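Local coordinates for protein deseasin MCP-01 (Pseudoalteromonas sp., PDB 3VV3) that degrades collagen as a bacterial serine protease of the subtilisin family, at residues N210-Y213 / P214-Y217. Sequence-based numbering, arbitrary orientation.
Sequences NPHY and PSNY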
loop_
_atom_site.group_PDB
_atom_site.type_symbol
_atom_site.label_atom_id
_atom_site.label_comp_id
_atom_site.label_asym_id
_atom_site.label_seq_id
_atom_site.Cartn_x
_atom_site.Cartn_y
_atom_site.Cartn_z
ATOM N N ASN A 210 -19.105 5.929 -6.425
ATOM C CA ASN A 210 -18.581 4.789 -5.691
ATOM C C ASN A 210 -18.015 5.271 -4.362
ATOM O O ASN A 210 -16.810 5.467 -4.247
ATOM C CB ASN A 210 -17.459 4.124 -6.498
ATOM C CG ASN A 210 -17.874 3.799 -7.926
ATOM O OD1 ASN A 210 -18.516 2.780 -8.172
ATOM N ND2 ASN A 210 -17.509 4.663 -8.873
ATOM N N PRO A 211 -18.885 5.484 -3.361
ATOM C CA PRO A 211 -18.443 6.075 -2.092
ATOM C C PRO A 211 -17.329 5.291 -1.396
ATOM O O PRO A 211 -17.315 4.062 -1.403
ATOM C CB PRO A 211 -19.718 6.070 -1.241
ATOM C CG PRO A 211 -20.823 6.137 -2.248
ATOM C CD PRO A 211 -20.346 5.294 -3.397
ATOM N N HIS A 212 -16.408 6.039 -0.800
ATOM C CA HIS A 212 -15.244 5.515 -0.106
ATOM C C HIS A 212 -15.251 6.188 1.253
ATOM O O HIS A 212 -15.449 7.398 1.337
ATOM C CB HIS A 212 -13.986 5.907 -0.888
ATOM C CG HIS A 212 -12.697 5.679 -0.158
ATOM N ND1 HIS A 212 -12.087 6.658 0.602
ATOM C CD2 HIS A 212 -11.870 4.606 -0.118
ATOM C CE1 HIS A 212 -10.958 6.185 1.101
ATOM N NE2 HIS A 212 -10.799 4.943 0.675
ATOM N N TYR A 213 -15.054 5.411 2.317
ATOM C CA TYR A 213 -15.083 5.960 3.676
ATOM C C TYR A 213 -13.720 5.852 4.348
ATOM O O TYR A 213 -13.004 4.877 4.133
ATOM C CB TYR A 213 -16.193 5.273 4.498
ATOM C CG TYR A 213 -17.543 5.613 3.927
ATOM C CD1 TYR A 213 -18.154 6.825 4.234
ATOM C CD2 TYR A 213 -18.176 4.769 3.027
ATOM C CE1 TYR A 213 -19.366 7.171 3.693
ATOM C CE2 TYR A 213 -19.400 5.110 2.474
ATOM C CZ TYR A 213 -19.988 6.316 2.813
ATOM O OH TYR A 213 -21.207 6.687 2.280
ATOM N N PRO A 214 -13.360 6.841 5.187
ATOM C CA PRO A 214 -14.201 7.961 5.638
ATOM C C PRO A 214 -14.250 9.197 4.734
ATOM O O PRO A 214 -14.921 10.158 5.103
ATOM C CB PRO A 214 -13.563 8.354 6.982
ATOM C CG PRO A 214 -12.102 7.998 6.800
ATOM C CD PRO A 214 -12.125 6.718 5.985
ATOM N N SER A 215 -13.578 9.199 3.590
ATOM C CA SER A 215 -13.530 10.441 2.806
ATOM C C SER A 215 -14.906 10.903 2.310
ATOM O O SER A 215 -15.127 12.102 2.160
ATOM C CB SER A 215 -12.528 10.353 1.654
ATOM O OG SER A 215 -12.862 9.306 0.778
ATOM N N ASN A 216 -15.832 9.971 2.083
ATOM C CA ASN A 216 -17.176 10.340 1.626
ATOM C C ASN A 216 -18.130 10.839 2.722
ATOM O O ASN A 216 -19.247 11.264 2.410
ATOM C CB ASN A 216 -17.847 9.203 0.829
ATOM C CG ASN A 216 -17.577 9.283 -0.669
ATOM O OD1 ASN A 216 -16.451 9.090 -1.120
ATOM N ND2 ASN A 216 -18.621 9.566 -1.449
ATOM N N TYR A 217 -17.726 10.788 3.992
ATOM C CA TYR A 217 -18.597 11.342 5.032
ATOM C C TYR A 217 -18.864 12.804 4.700
ATOM O O TYR A 217 -17.945 13.530 4.333
ATOM C CB TYR A 217 -17.998 11.196 6.433
ATOM C CG TYR A 217 -18.144 9.791 6.958
ATOM C CD1 TYR A 217 -19.409 9.239 7.160
ATOM C CD2 TYR A 217 -17.028 9.006 7.232
ATOM C CE1 TYR A 217 -19.559 7.941 7.618
ATOM C CE2 TYR A 217 -17.165 7.709 7.695
ATOM C CZ TYR A 217 -18.437 7.182 7.888
ATOM O OH TYR A 217 -18.586 5.892 8.342
HETATM O O HOH W 1 -21.731 9.575 2.686
#
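Tyr-213 turns the edge of its ring toward the face of Tyr-217, an edge-to-face pair with ring centroids 4.8 Å apart and planes at 55°. Tyr-213 CD1 lies over the middle of that face, 3.7 Å from Tyr-217 CZ. The bend that brings the two together begins with the cis peptide before Pro-214, an isomer that proline adopts far more readily than other residues, and continues as a type I beta turn from Pro-214 to Tyr-217. With CG of Tyr-213 anti to its own carbonyl carbon (chi1 -65°), Asn-216 CB sits over one face of the Tyr-213 ring and makes a CH-pi contact 4.2 Å from its centroid. A water links Tyr-213 OH to the carbonyl oxygen of Asn-216.

Asn-216 suits its place because it pairs with the backbone of His-212 through both its own N and its amide. Its N donates to His-212 O at 2.7 Å, while its OD1 accepts from His-212 N at 3.1 Å; this donor stands above the amide carbonyl plane, although the N-H itself points nearly straight at OD1 (169°). ND2 rests against Pro-211 CB and is hydrogen-bonded to Asn-207 O. Replacing this residue by alanine would probably leave the His-212 N-H and Asn-207 O without their mates. CG of His-212 swings away from its backbone nitrogen, which carries ND1 to Ser-215 OG, 2.8 Å away; ND1 donates to this hydroxyl, which the short serine side chain places close to the imidazole plane.

This compact reversal belongs to the loop between parallel strands 195-199 and 222-228 of the subtilase sheet. Ser-215 O bonds to Ser-224 OG on the latter strand, whereas Tyr-217 packs on helix 180-191 and reaches Ser-179 N, just before that helix, through its hydroxyl.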